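Side-chain contacts in cellulase (PDB 5E09), which probably hydrolyses beta-1,4-glycosidic bonds within cellulose, using a family 5 catalytic barrel joined to two carbohydrate-binding modules: residues 108-113 against 168-173; 112-117 against 160-165; 350-355 against 407-412; 454-459 against 518-523. All blocks are in the same frame, centred on the assembly; numbering follows the deposited sequence.

Interaction 1. Residues 108-113 against 168-173; sequences LWIYNM and EELNTA
Leu170 pushes its forked end between Ile110 and Met113, giving one methyl to each. CD1 of Leu170 meets CG2 of Ile110 at 3.6 Å, a methyl-to-methyl contact between side chains that lean across each other. The other branch, CD2, approaches the terminal methyl CE of Met113, also at 3.6 Å. Met113 is a selenomethionine, and its chain beyond CG is stretched out (chi2 173°, chi3 -179°), so that the selenium runs alongside Leu170 in the opposite sense and lies 4.0 Å from both CG and CD2 of that leucine. A long, unbranched side chain suits this place, since it reaches from a backbone well removed from the helix. All three residues are buried. Met121 of helix 117-134 adds a further surface, touching both Met113 and Leu170, and Val120 of the same helix also touches Met113. The fold is the (beta/alpha)8 barrel of family 5 glycosidases: helix 161-181, which carries Leu170, follows the fourth barrel strand, whereas the short helix 105-110 and the residues after it belong to the connection leaving the third. The other branch of Ile110 serves its own segment, CG1 lying 4.1 Å above the Trp109 ring near its rim. Toward solvent the packing gives way to polar groups. OE1 of the partly exposed Glu169 stays 4.8 Å from Met113 CE, the nearest it comes to residues 108-113, and hydrogen-bonds instead to Tyr117 OH.

Interaction 2. Residues 112-117 against 160-165; sequences NMEHNY and QENHHA
This is a small polar contact at the surface of the catalytic barrel, where Glu114, in the loop between helices 105-110 and 117-134, reaches toward Asn162 in the first turn of helix 161-181. With CG anti to the backbone N (chi1 -173°) and the rest of the chain extended, the glutamate sends its carboxylate away from the loop, and OE2 comes within 3.5 Å of Asn162 ND2. The carboxylate and amide planes are 68° apart, a steep mutual tilt. Gln160 stands beside them as the N-cap residue of the helix, its NE2 4.1 Å from Glu114 OE1. A weak hydrogen bond, 3.4 Å long, runs from Gln160 NE2 to Asn162 OD1, while Gln160 OE1 takes the backbone N of Trp156. The aliphatic part of Gln160 is used as well, CG sitting 3.3 Å above the centre of the His163 ring. An acidic group suits a place near the start of a helix, where it is likely to be stabilised by the helix dipole, although Asp155 close to OE2 probably opposes this. A lysine in place of Glu114 would probably deprive Asn162 ND2 of its acidic neighbour and set a positive charge against the helix start. Such a contact is typical of a (beta/alpha)8 barrel, where the connection after the third strand meets the start of the helix that follows the fourth.

Interaction 3. Residues 350-355 against 407-412; sequences VRDGEP and GELGTN
A chi1 of -175° turns the Asp352 carboxylate away from its own amide and across to the backbone of Gly407, while Leu409, its CG anti to the carbonyl carbon, brings CD2 back against the same aspartate. The main bond is short and nearly straight: Gly407 N donates to Asp352 OD1 at 2.8 Å with an N-H...O angle of 173°. The amide arrives on the syn side of OD1 but 34° out of the carboxylate plane. Below the charged end, Asp352 CB rests on Leu409 CD2 at 3.7 Å, so the leucine packs on the aliphatic part of the acid; its other branch touches Asn454 of the next module. Glycines suit both loops. Gly353 takes a positive phi as third residue of the type II turn from Arg351 to Glu354, and Gly407 has backbone angles at which a CB would press on the preceding carbonyl oxygen. The turn closes off strand 347-351 and the other loop leads into strand 410-419, so the contact ties together the ends of two strands in the mixed beta sheet of the X2 module. Between those strands runs strand 425-432, whose Asn431 gives ND2 to Asp352 OD1 as well as to Glu408 O. With an alanine in place of Asp352, the amide of Gly407 would probably lose its acceptor and the loop be freer to shift. Two N-H donors on one carboxylate oxygen are consistent with an ionised side chain whose negative charge is offset by neutral amides rather than by a cation.

Interaction 4. Residues 454-459 against 518-523; sequences NGDSVA and SGEMVE
The planar carboxylate of Asp456 is met by Ser518 close to its own plane rather than over a face: the hydroxyl OG donates to OD2 on the syn side, 15° out of plane, at 2.6 Å. At the other oxygen, the backbone N of Ser457 approaches OD1 on the anti side, 27° out of plane and 2.8 Å away, while Ser518 N adds a weak bond to the same atom. Ser518 belongs to an ST turn in the tight connection between antiparallel strands 509-516 and 521-529 of the C-terminal carbohydrate-binding domain; Asp456 lies in the loop that enters strand 458-465, which pairs with 509-516. Aspartate fits because its short chain places both oxygens against the turn, and although buried it has donors at each. Serine is small enough to bring OG close and can give and accept together. Glu520 keeps its own carboxylate away: its chain bends at chi2, Glu520 OE1 stays 6.4 Å from Asp456 OD2, and OE2 forms a salt bridge with Arg351 of the preceding module. The accepting side of Ser518 OG is taken by Glu520 N, at 3.0 Å and 163°.

In the fold
Interactions 1 and 2 share Asn112 and Met113 and both lean on helix 161-181, yet they differ in depth: the first is a buried apolar contact of the catalytic barrel, the second a polar one at its surface, with centres about 8 Å apart. Interactions 3 and 4 lie on the other side of the chain's centre, in successive carbohydrate-binding modules, and each uses one aspartate to fasten loops at strand ends. Interaction 3 is at the surface and binds backbone and side-chain amides; interaction 4 is partly buried and adds a hydroxyl to its backbone donors. Their centres are about 14 Å apart, and a salt bridge and leucine packing join them across the module boundary.

Interaction 1. Residues 108-113 against 168-173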
# COMPACT_ATOMS: atom_id res chain seq x y z
N LEU A 108 6.02 19.55 -7.15
CA LEU A 108 5.47 20.53 -8.10
C LEU A 108 6.20 21.89 -8.13
O LEU A 108 6.44 22.45 -9.19
CB LEU A 108 3.98 20.75 -7.84
CG LEU A 108 3.08 19.51 -7.96
CD1 LEU A 108 1.64 19.86 -7.60
CD2 LEU A 108 3.16 18.93 -9.36
N TRP A 109 6.42 22.45 -6.93
CA TRP A 109 7.10 23.75 -6.75
C TRP A 109 7.90 24.02 -5.45
O TRP A 109 8.47 25.11 -5.30
CB TRP A 109 6.09 24.89 -6.98
CG TRP A 109 4.94 24.87 -6.01
CD1 TRP A 109 3.75 24.23 -6.17
CD2 TRP A 109 4.88 25.53 -4.74
NE1 TRP A 109 2.95 24.44 -5.08
CE2 TRP A 109 3.62 25.24 -4.18
CE3 TRP A 109 5.77 26.33 -4.02
CZ2 TRP A 109 3.22 25.72 -2.94
CZ3 TRP A 109 5.37 26.81 -2.78
CH2 TRP A 109 4.11 26.51 -2.26
N ILE A 110 7.97 23.06 -4.53
CA ILE A 110 8.71 23.19 -3.28
C ILE A 110 10.12 22.65 -3.52
O ILE A 110 11.12 23.16 -3.02
CB ILE A 110 8.05 22.40 -2.14
CG1 ILE A 110 6.61 22.86 -1.93
CG2 ILE A 110 8.85 22.55 -0.85
CD1 ILE A 110 5.88 22.14 -0.82
N TYR A 111 10.15 21.60 -4.33
CA TYR A 111 11.33 20.87 -4.79
C TYR A 111 12.48 21.75 -5.28
O TYR A 111 13.65 21.37 -5.22
CB TYR A 111 10.86 19.91 -5.89
CG TYR A 111 11.91 19.13 -6.65
CD1 TYR A 111 12.33 17.89 -6.19
CD2 TYR A 111 12.40 19.59 -7.86
CE1 TYR A 111 13.27 17.14 -6.90
CE2 TYR A 111 13.33 18.85 -8.57
CZ TYR A 111 13.76 17.63 -8.09
OH TYR A 111 14.69 16.89 -8.78
N ASN A 112 12.14 22.96 -5.73
CA ASN A 112 13.07 23.83 -6.44
C ASN A 112 13.65 24.95 -5.59
O ASN A 112 13.84 26.06 -6.07
CB ASN A 112 12.37 24.44 -7.65
CG ASN A 112 12.68 23.71 -8.93
OD1 ASN A 112 13.56 24.13 -9.69
ND2 ASN A 112 11.96 22.62 -9.18
N MSE A 113 13.96 24.65 -4.34
CA MSE A 113 14.30 25.71 -3.41
C MSE A 113 15.72 26.22 -3.57
O MSE A 113 15.98 27.41 -3.41
CB MSE A 113 14.08 25.24 -1.99
CG MSE A 113 13.58 26.33 -1.10
SE MSE A 113 13.14 25.60 0.60
CE MSE A 113 12.51 27.23 1.43
N GLU A 168 14.67 21.70 7.17
CA GLU A 168 14.60 22.31 8.49
C GLU A 168 14.04 23.74 8.41
O GLU A 168 13.30 24.17 9.30
CB GLU A 168 15.96 22.31 9.18
CG GLU A 168 15.91 22.90 10.58
CD GLU A 168 16.92 22.28 11.53
OE1 GLU A 168 17.77 21.49 11.06
OE2 GLU A 168 16.86 22.58 12.75
N GLU A 169 14.39 24.46 7.35
CA GLU A 169 13.88 25.82 7.18
C GLU A 169 12.39 25.82 6.88
O GLU A 169 11.66 26.69 7.36
CB GLU A 169 14.65 26.54 6.07
CG GLU A 169 16.09 26.86 6.43
CD GLU A 169 16.97 27.08 5.20
OE1 GLU A 169 16.45 27.50 4.15
OE2 GLU A 169 18.20 26.83 5.30
N LEU A 170 11.93 24.87 6.07
CA LEU A 170 10.50 24.75 5.79
C LEU A 170 9.73 24.42 7.07
O LEU A 170 8.71 25.05 7.37
CB LEU A 170 10.25 23.67 4.74
CG LEU A 170 10.64 24.02 3.30
CD1 LEU A 170 10.35 22.84 2.41
CD2 LEU A 170 9.88 25.26 2.82
N ASN A 171 10.23 23.43 7.81
CA ASN A 171 9.58 22.99 9.04
C ASN A 171 9.53 24.11 10.08
O ASN A 171 8.50 24.34 10.71
CB ASN A 171 10.29 21.76 9.60
CG ASN A 171 9.93 20.48 8.86
OD1 ASN A 171 8.87 20.39 8.24
ND2 ASN A 171 10.80 19.47 8.92
N THR A 172 10.64 24.83 10.21
CA THR A 172 10.76 25.94 11.17
C THR A 172 9.85 27.10 10.79
O THR A 172 9.13 27.65 11.65
CB THR A 172 12.22 26.43 11.26
OG1 THR A 172 13.04 25.35 11.71
CG2 THR A 172 12.34 27.57 12.24
N ALA A 173 9.87 27.48 9.52
CA ALA A 173 9.00 28.55 9.03
C ALA A 173 7.52 28.21 9.27
O ALA A 173 6.75 29.03 9.76
CB ALA A 173 9.26 28.81 7.55

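Interaction 2. Residues 112-117 against 160-165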
# COMPACT_ATOMS: atom_id res chain seq x y z
N ASN A 112 12.14 22.96 -5.73
CA ASN A 112 13.07 23.83 -6.44
C ASN A 112 13.65 24.95 -5.59
O ASN A 112 13.84 26.06 -6.07
CB ASN A 112 12.37 24.44 -7.65
CG ASN A 112 12.68 23.71 -8.93
OD1 ASN A 112 13.56 24.13 -9.69
ND2 ASN A 112 11.96 22.62 -9.18
N MSE A 113 13.96 24.65 -4.34
CA MSE A 113 14.30 25.71 -3.41
C MSE A 113 15.72 26.22 -3.57
O MSE A 113 15.98 27.41 -3.41
CB MSE A 113 14.08 25.24 -1.99
CG MSE A 113 13.58 26.33 -1.10
SE MSE A 113 13.14 25.60 0.60
CE MSE A 113 12.51 27.23 1.43
N GLU A 114 16.64 25.30 -3.88
CA GLU A 114 18.04 25.65 -4.10
C GLU A 114 18.19 26.77 -5.13
O GLU A 114 19.01 27.67 -4.97
CB GLU A 114 18.82 24.41 -4.56
CG GLU A 114 20.32 24.61 -4.67
CD GLU A 114 21.05 23.31 -4.92
OE1 GLU A 114 20.39 22.25 -4.96
OE2 GLU A 114 22.30 23.33 -5.07
N HIS A 115 17.37 26.73 -6.18
CA HIS A 115 17.53 27.64 -7.30
C HIS A 115 16.37 28.61 -7.45
O HIS A 115 16.22 29.25 -8.49
CB HIS A 115 17.70 26.83 -8.59
CG HIS A 115 18.88 25.90 -8.56
ND1 HIS A 115 20.10 26.27 -8.02
CD2 HIS A 115 19.02 24.62 -8.97
CE1 HIS A 115 20.94 25.26 -8.12
NE2 HIS A 115 20.31 24.24 -8.69
N ASN A 116 15.55 28.72 -6.41
CA ASN A 116 14.37 29.57 -6.46
C ASN A 116 13.91 30.02 -5.08
O ASN A 116 12.78 30.46 -4.89
CB ASN A 116 13.28 28.91 -7.31
CG ASN A 116 12.19 29.87 -7.72
OD1 ASN A 116 12.38 31.09 -7.72
ND2 ASN A 116 11.02 29.33 -8.07
N TYR A 117 14.83 29.90 -4.11
CA TYR A 117 14.54 30.11 -2.70
C TYR A 117 13.47 31.12 -2.31
O TYR A 117 12.50 30.78 -1.62
CB TYR A 117 15.83 30.45 -1.95
CG TYR A 117 15.70 30.32 -0.44
CD1 TYR A 117 15.92 29.10 0.18
CD2 TYR A 117 15.33 31.41 0.34
CE1 TYR A 117 15.80 28.97 1.54
CE2 TYR A 117 15.20 31.28 1.71
CZ TYR A 117 15.44 30.06 2.31
OH TYR A 117 15.31 29.92 3.67
N GLN A 160 21.43 15.20 0.02
CA GLN A 160 22.64 15.97 0.34
C GLN A 160 22.38 16.93 1.51
O GLN A 160 21.26 16.97 2.04
CB GLN A 160 23.14 16.72 -0.90
CG GLN A 160 22.04 17.30 -1.79
CD GLN A 160 22.50 17.55 -3.22
OE1 GLN A 160 23.05 16.67 -3.88
NE2 GLN A 160 22.26 18.76 -3.73
N GLU A 161 23.40 17.68 1.92
CA GLU A 161 23.34 18.48 3.15
C GLU A 161 22.39 19.69 3.08
O GLU A 161 21.60 19.96 4.01
CB GLU A 161 24.75 18.97 3.52
CG GLU A 161 25.72 17.86 3.94
CD GLU A 161 27.12 18.37 4.23
OE1 GLU A 161 27.40 19.55 3.93
OE2 GLU A 161 27.94 17.58 4.75
N ASN A 162 22.48 20.42 1.97
CA ASN A 162 21.63 21.59 1.79
C ASN A 162 20.16 21.19 1.75
O ASN A 162 19.29 21.99 2.04
CB ASN A 162 22.02 22.39 0.53
CG ASN A 162 22.18 21.51 -0.70
OD1 ASN A 162 21.94 20.30 -0.66
ND2 ASN A 162 22.56 22.13 -1.81
N HIS A 163 19.90 19.93 1.38
CA HIS A 163 18.55 19.39 1.45
C HIS A 163 18.05 19.41 2.89
O HIS A 163 16.97 19.94 3.17
CB HIS A 163 18.50 17.97 0.89
CG HIS A 163 18.65 17.90 -0.60
ND1 HIS A 163 18.51 16.72 -1.30
CD2 HIS A 163 18.93 18.86 -1.51
CE1 HIS A 163 18.69 16.96 -2.59
NE2 HIS A 163 18.95 18.25 -2.75
N HIS A 164 18.83 18.83 3.80
CA HIS A 164 18.50 18.82 5.22
C HIS A 164 18.24 20.23 5.72
O HIS A 164 17.28 20.48 6.46
CB HIS A 164 19.61 18.17 6.05
CG HIS A 164 19.93 16.77 5.63
ND1 HIS A 164 18.98 15.78 5.54
CD2 HIS A 164 21.12 16.20 5.30
CE1 HIS A 164 19.56 14.65 5.16
NE2 HIS A 164 20.85 14.88 5.01
N ALA A 165 19.11 21.15 5.30
CA ALA A 165 18.92 22.55 5.70
C ALA A 165 17.58 23.10 5.19
O ALA A 165 16.85 23.77 5.93
CB ALA A 165 20.07 23.40 5.19

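Interaction 3. Residues 350-355 against 407-412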
# COMPACT_ATOMS: atom_id res chain seq x y z
N VAL A 350 -5.70 -28.96 -6.12
CA VAL A 350 -5.95 -30.36 -6.41
C VAL A 350 -5.91 -30.57 -7.91
O VAL A 350 -6.63 -29.91 -8.66
CB VAL A 350 -7.31 -30.81 -5.84
CG1 VAL A 350 -7.69 -32.18 -6.37
CG2 VAL A 350 -7.27 -30.81 -4.31
N ARG A 351 -5.05 -31.47 -8.36
CA ARG A 351 -4.94 -31.76 -9.79
C ARG A 351 -6.16 -32.53 -10.29
O ARG A 351 -6.48 -33.59 -9.78
CB ARG A 351 -3.66 -32.55 -10.07
CG ARG A 351 -2.43 -31.68 -10.18
CD ARG A 351 -2.46 -30.86 -11.46
NE ARG A 351 -2.12 -31.69 -12.62
CZ ARG A 351 -1.02 -31.53 -13.35
NH1 ARG A 351 -0.17 -30.56 -13.06
NH2 ARG A 351 -0.79 -32.33 -14.38
N ASP A 352 -6.85 -31.97 -11.28
CA ASP A 352 -8.01 -32.63 -11.85
C ASP A 352 -7.56 -33.87 -12.62
O ASP A 352 -6.57 -33.82 -13.35
CB ASP A 352 -8.78 -31.67 -12.77
CG ASP A 352 -10.07 -32.27 -13.30
OD1 ASP A 352 -11.00 -32.51 -12.50
OD2 ASP A 352 -10.16 -32.50 -14.53
N GLY A 353 -8.26 -34.97 -12.44
CA GLY A 353 -7.87 -36.21 -13.09
C GLY A 353 -6.62 -36.80 -12.46
O GLY A 353 -5.77 -37.39 -13.13
N GLU A 354 -6.51 -36.62 -11.16
CA GLU A 354 -5.46 -37.23 -10.36
C GLU A 354 -6.12 -37.63 -9.06
O GLU A 354 -6.80 -36.81 -8.44
CB GLU A 354 -4.30 -36.25 -10.15
CG GLU A 354 -3.21 -36.75 -9.20
CD GLU A 354 -1.99 -35.83 -9.16
OE1 GLU A 354 -1.40 -35.57 -10.23
OE2 GLU A 354 -1.63 -35.36 -8.05
N PRO A 355 -5.96 -38.90 -8.66
CA PRO A 355 -6.61 -39.45 -7.46
C PRO A 355 -6.51 -38.52 -6.27
O PRO A 355 -5.40 -38.19 -5.82
CB PRO A 355 -5.86 -40.75 -7.23
CG PRO A 355 -5.50 -41.19 -8.61
CD PRO A 355 -5.18 -39.93 -9.36
N GLY A 407 -13.53 -31.99 -13.66
CA GLY A 407 -13.58 -31.28 -14.92
C GLY A 407 -13.86 -29.80 -14.82
O GLY A 407 -13.68 -29.08 -15.80
N GLU A 408 -14.30 -29.31 -13.66
CA GLU A 408 -14.47 -27.87 -13.53
C GLU A 408 -13.27 -27.24 -12.84
O GLU A 408 -13.10 -27.35 -11.63
CB GLU A 408 -15.74 -27.50 -12.77
CG GLU A 408 -15.98 -25.99 -12.84
CD GLU A 408 -17.35 -25.56 -12.38
OE1 GLU A 408 -17.60 -25.56 -11.15
OE2 GLU A 408 -18.18 -25.23 -13.25
N LEU A 409 -12.45 -26.57 -13.65
CA LEU A 409 -11.23 -25.96 -13.16
C LEU A 409 -11.52 -24.59 -12.55
O LEU A 409 -12.44 -23.89 -12.96
CB LEU A 409 -10.21 -25.86 -14.29
CG LEU A 409 -10.05 -27.20 -15.03
CD1 LEU A 409 -9.12 -27.07 -16.22
CD2 LEU A 409 -9.57 -28.29 -14.07
N GLY A 410 -10.73 -24.23 -11.55
CA GLY A 410 -10.93 -22.99 -10.84
C GLY A 410 -11.22 -23.27 -9.38
O GLY A 410 -10.99 -24.39 -8.90
N THR A 411 -11.81 -22.29 -8.72
CA THR A 411 -12.19 -22.40 -7.34
C THR A 411 -13.48 -23.16 -7.26
O THR A 411 -14.45 -22.74 -7.79
CB THR A 411 -12.47 -21.01 -6.76
OG1 THR A 411 -11.37 -20.17 -7.00
CG2 THR A 411 -12.65 -21.10 -5.30
N ASN A 412 -13.46 -24.29 -6.60
CA ASN A 412 -14.63 -25.11 -6.46
C ASN A 412 -15.29 -24.92 -5.13
O ASN A 412 -16.41 -25.26 -4.96
CB ASN A 412 -14.26 -26.58 -6.60
CG ASN A 412 -13.99 -27.00 -8.02
OD1 ASN A 412 -13.86 -28.15 -8.29
ND2 ASN A 412 -13.90 -26.07 -8.91

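Interaction 4. Residues 454-459 against 518-523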
# COMPACT_ATOMS: atom_id res chain seq x y z
N ASN A 454 -6.35 -22.83 -16.83
CA ASN A 454 -6.79 -24.08 -16.23
C ASN A 454 -6.86 -24.05 -14.70
O ASN A 454 -6.36 -24.95 -14.03
CB ASN A 454 -5.86 -25.22 -16.68
CG ASN A 454 -5.96 -25.49 -18.16
OD1 ASN A 454 -6.99 -25.21 -18.77
ND2 ASN A 454 -4.90 -26.05 -18.74
N GLY A 455 -7.46 -22.99 -14.16
CA GLY A 455 -7.63 -22.87 -12.72
C GLY A 455 -6.38 -22.43 -11.97
O GLY A 455 -6.39 -22.32 -10.75
N ASP A 456 -5.30 -22.16 -12.69
CA ASP A 456 -4.05 -21.76 -12.05
C ASP A 456 -3.86 -20.25 -12.16
O ASP A 456 -4.59 -19.58 -12.89
CB ASP A 456 -2.88 -22.51 -12.69
CG ASP A 456 -1.77 -22.79 -11.71
OD1 ASP A 456 -1.70 -22.10 -10.66
OD2 ASP A 456 -0.95 -23.70 -11.98
N SER A 457 -2.89 -19.70 -11.44
CA SER A 457 -2.65 -18.26 -11.48
C SER A 457 -1.16 -17.93 -11.56
O SER A 457 -0.34 -18.56 -10.90
CB SER A 457 -3.29 -17.56 -10.27
OG SER A 457 -2.81 -18.07 -9.04
N VAL A 458 -0.83 -16.93 -12.38
CA VAL A 458 0.56 -16.54 -12.60
C VAL A 458 1.12 -15.77 -11.41
O VAL A 458 0.58 -14.74 -11.00
CB VAL A 458 0.71 -15.67 -13.86
CG1 VAL A 458 2.17 -15.30 -14.07
CG2 VAL A 458 0.17 -16.41 -15.08
N ALA A 459 2.20 -16.29 -10.85
CA ALA A 459 2.90 -15.63 -9.76
C ALA A 459 3.91 -14.64 -10.33
O ALA A 459 3.94 -13.47 -9.93
CB ALA A 459 3.61 -16.64 -8.86
N SER A 518 0.56 -22.84 -8.27
CA SER A 518 0.47 -24.29 -8.06
C SER A 518 1.86 -24.90 -7.90
O SER A 518 2.01 -25.97 -7.30
CB SER A 518 -0.23 -24.95 -9.23
OG SER A 518 0.63 -24.94 -10.36
N GLY A 519 2.87 -24.21 -8.43
CA GLY A 519 4.21 -24.75 -8.50
C GLY A 519 4.60 -25.05 -9.94
O GLY A 519 5.77 -25.27 -10.23
N GLU A 520 3.62 -25.06 -10.83
CA GLU A 520 3.88 -25.30 -12.25
C GLU A 520 4.74 -24.21 -12.87
O GLU A 520 4.66 -23.04 -12.48
CB GLU A 520 2.58 -25.43 -13.04
CG GLU A 520 1.86 -26.75 -12.84
CD GLU A 520 2.63 -27.93 -13.40
OE1 GLU A 520 3.35 -27.76 -14.42
OE2 GLU A 520 2.53 -29.03 -12.82
N MSE A 521 5.57 -24.59 -13.82
CA MSE A 521 6.34 -23.63 -14.58
C MSE A 521 6.15 -23.91 -16.06
O MSE A 521 6.26 -25.05 -16.49
CB MSE A 521 7.82 -23.68 -14.21
CG MSE A 521 8.08 -23.46 -12.74
SE MSE A 521 9.99 -23.32 -12.40
CE MSE A 521 9.97 -23.54 -10.46
N VAL A 522 5.84 -22.88 -16.84
CA VAL A 522 5.63 -23.09 -18.26
C VAL A 522 6.63 -22.27 -19.08
O VAL A 522 6.81 -21.07 -18.85
CB VAL A 522 4.19 -22.73 -18.67
CG1 VAL A 522 3.94 -23.09 -20.13
CG2 VAL A 522 3.20 -23.45 -17.77
N GLU A 523 7.29 -22.94 -20.02
CA GLU A 523 8.30 -22.30 -20.85
C GLU A 523 7.65 -21.77 -22.12
O GLU A 523 6.69 -22.36 -22.63
CB GLU A 523 9.42 -23.27 -21.20
CG GLU A 523 10.17 -23.81 -19.98
CD GLU A 523 11.17 -22.82 -19.42
OE1 GLU A 523 11.65 -21.95 -20.19
OE2 GLU A 523 11.49 -22.90 -18.21